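Local coordinates for extracellular ligand-binding receptor (Verminephrobacter eiseniae, PDB 4M88), which probably binds an amino acid outside the cytoplasmic membrane as the solute-binding component of an ABC transporter, at residues N176-G181 with A191-A196. Numbering follows the deposited sequence.
Sequences NGVKSG and ARQIAA
V178 on strand 174-180 meets the C-terminal part of helix 184-195 at I194, where the two backbones come to 7.2 Å between the CA atoms of V178 and I194. No hydrogen bond links 176-181 to 191-196. The contact is made by side chains, and it is small. V178 points its side chain at the helix. Its CG2 does most of the touching and lies 3.7 Å from CG1 of I194. The same methyl meets the side chain of Q193, with V178 CG2 3.9 Å from Q193 CG. With CG1 anti to the backbone N (chi1 177°), CG2 is turned to the helix, where it touches both residues. I194 comes in along its longer branch, and its CD1 reaches 4.1 Å from V178 CB. Q193 carries CG anti to its backbone N (chi1 167°), and this methylene is what meets the valine. I194 is buried and also packs on L147 and L218. The backbone of V178 hydrogen-bonds to T146 and Y148. Strand 174-180 is the outermost strand of its sheet, parallel to 143-149. Strand 174-180, helix 184-195 and strand 201-205 form a beta-alpha-beta crossover that passes over 143-149, in an alpha/beta/alpha lobe of the periplasmic binding protein fold.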
ATOM      1  N   ASN A 176      -8.218   0.102  23.450  1.00 13.47           N
ATOM      2  CA  ASN A 176      -8.179   1.547  23.648  1.00 16.18           C
ATOM      3  C   ASN A 176      -7.605   2.210  22.413  1.00 17.82           C
ATOM      4  O   ASN A 176      -6.628   1.727  21.857  1.00 22.53           O
ATOM      5  CB  ASN A 176      -7.328   1.914  24.863  1.00 16.49           C
ATOM      6  CG  ASN A 176      -7.964   1.486  26.162  1.00 20.93           C
ATOM      7  OD1 ASN A 176      -9.186   1.502  26.302  1.00 26.22           O
ATOM      8  ND2 ASN A 176      -7.142   1.095  27.123  1.00 20.74           N
ATOM      9  N   GLY A 177      -8.207   3.306  21.974  1.00 12.74           N
ATOM     10  CA  GLY A 177      -7.712   3.968  20.775  1.00 15.60           C
ATOM     11  C   GLY A 177      -7.335   5.395  21.084  1.00 16.73           C
ATOM     12  O   GLY A 177      -8.141   6.149  21.639  1.00 14.99           O
ATOM     13  N   VAL A 178      -6.113   5.762  20.730  1.00 13.97           N
ATOM     14  CA  VAL A 178      -5.587   7.087  21.041  1.00 12.85           C
ATOM     15  C   VAL A 178      -5.309   7.846  19.756  1.00 19.15           C
ATOM     16  O   VAL A 178      -4.502   7.420  18.938  1.00 14.91           O
ATOM     17  CB  VAL A 178      -4.310   6.986  21.873  1.00 13.77           C
ATOM     18  CG1 VAL A 178      -3.739   8.361  22.132  1.00 20.43           C
ATOM     19  CG2 VAL A 178      -4.606   6.283  23.198  1.00 16.17           C
ATOM     20  N   LYS A 179      -6.000   8.966  19.569  1.00 13.83           N
ATOM     21  CA  LYS A 179      -5.851   9.757  18.356  1.00 17.51           C
ATOM     22  C   LYS A 179      -4.708  10.744  18.553  1.00 21.55           C
ATOM     23  O   LYS A 179      -4.468  11.208  19.670  1.00 24.50           O
ATOM     24  CB  LYS A 179      -7.155  10.511  18.077  1.00 20.54           C
ATOM     25  CG  LYS A 179      -7.259  11.109  16.689  1.00 27.73           C
ATOM     26  CD  LYS A 179      -8.661  11.642  16.409  1.00 29.53           C
ATOM     27  CE  LYS A 179      -9.072  12.701  17.418  1.00 31.95           C
ATOM     28  NZ  LYS A 179     -10.339  13.397  17.015  1.00 37.50           N
ATOM     29  N   SER A 180      -4.009  11.083  17.476  1.00 13.24           N
ATOM     30  CA  SER A 180      -2.912  12.050  17.572  1.00 19.44           C
ATOM     31  C   SER A 180      -2.766  12.875  16.302  1.00 22.48           C
ATOM     32  O   SER A 180      -3.016  12.384  15.198  1.00 17.09           O
ATOM     33  CB  SER A 180      -1.584  11.337  17.855  1.00 17.53           C
ATOM     34  OG  SER A 180      -0.539  12.287  18.015  1.00 19.90           O
ATOM     35  N   GLY A 181      -2.356  14.128  16.469  1.00 20.79           N
ATOM     36  CA  GLY A 181      -1.921  14.934  15.347  1.00 19.20           C
ATOM     37  C   GLY A 181      -0.573  14.416  14.890  1.00 19.33           C
ATOM     38  O   GLY A 181       0.073  13.653  15.596  1.00 19.03           O
ATOM     39  N   ALA A 191       1.914   9.094  23.068  1.00 12.95           N
ATOM     40  CA  ALA A 191       2.707   7.946  23.492  1.00 14.43           C
ATOM     41  C   ALA A 191       2.703   7.808  25.008  1.00 16.48           C
ATOM     42  O   ALA A 191       2.653   6.693  25.532  1.00 18.51           O
ATOM     43  CB  ALA A 191       4.136   8.047  22.954  1.00 15.38           C
ATOM     44  N   ARG A 192       2.763   8.938  25.707  1.00 16.20           N
ATOM     45  CA  ARG A 192       2.662   8.942  27.169  1.00 22.10           C
ATOM     46  C   ARG A 192       1.322   8.381  27.631  1.00 16.88           C
ATOM     47  O   ARG A 192       1.265   7.646  28.622  1.00 19.09           O
ATOM     48  CB  ARG A 192       2.871  10.346  27.745  1.00 26.61           C
ATOM     49  CG  ARG A 192       4.313  10.653  28.119  1.00 39.92           C
ATOM     50  CD  ARG A 192       4.428  11.914  28.981  1.00 48.59           C
ATOM     51  NE  ARG A 192       3.183  12.246  29.676  1.00 57.44           N
ATOM     52  CZ  ARG A 192       3.087  13.137  30.664  1.00 66.14           C
ATOM     53  NH1 ARG A 192       4.166  13.779  31.095  1.00 68.81           N
ATOM     54  NH2 ARG A 192       1.910  13.380  31.231  1.00 68.40           N
ATOM     55  N   GLN A 193       0.244   8.730  26.927  1.00 15.01           N
ATOM     56  CA  GLN A 193      -1.075   8.176  27.249  1.00 15.85           C
ATOM     57  C   GLN A 193      -1.087   6.667  27.049  1.00 13.24           C
ATOM     58  O   GLN A 193      -1.567   5.925  27.904  1.00 18.70           O
ATOM     59  CB  GLN A 193      -2.171   8.826  26.395  1.00 17.99           C
ATOM     60  CG  GLN A 193      -3.531   8.098  26.439  1.00 22.78           C
ATOM     61  CD  GLN A 193      -4.403   8.479  27.638  1.00 31.72           C
ATOM     62  OE1 GLN A 193      -3.989   9.245  28.507  1.00 34.85           O
ATOM     63  NE2 GLN A 193      -5.620   7.939  27.683  1.00 28.26           N
ATOM     64  N   ILE A 194      -0.549   6.212  25.920  1.00 11.32           N
ATOM     65  CA  ILE A 194      -0.518   4.778  25.630  1.00 12.20           C
ATOM     66  C   ILE A 194       0.321   4.030  26.660  1.00 15.04           C
ATOM     67  O   ILE A 194      -0.042   2.940  27.102  1.00 15.36           O
ATOM     68  CB  ILE A 194      -0.038   4.511  24.197  1.00 12.76           C
ATOM     69  CG1 ILE A 194      -1.127   4.970  23.223  1.00 18.07           C
ATOM     70  CG2 ILE A 194       0.299   3.019  23.983  1.00 11.42           C
ATOM     71  CD1 ILE A 194      -0.714   4.986  21.788  1.00 25.95           C
ATOM     72  N   ALA A 195       1.422   4.637  27.079  1.00 14.41           N
ATOM     73  CA  ALA A 195       2.299   4.022  28.069  1.00 14.05           C
ATOM     74  C   ALA A 195       1.591   3.779  29.395  1.00 19.28           C
ATOM     75  O   ALA A 195       1.981   2.900  30.163  1.00 24.35           O
ATOM     76  CB  ALA A 195       3.535   4.875  28.280  1.00 15.09           C
ATOM     77  N   ALA A 196       0.554   4.563  29.665  1.00 17.37           N
ATOM     78  CA  ALA A 196      -0.165   4.468  30.926  1.00 20.17           C
ATOM     79  C   ALA A 196      -1.266   3.401  30.929  1.00 20.91           C
ATOM     80  O   ALA A 196      -1.875   3.156  31.967  1.00 23.51           O
ATOM     81  CB  ALA A 196      -0.745   5.822  31.299  1.00 21.67           C
TER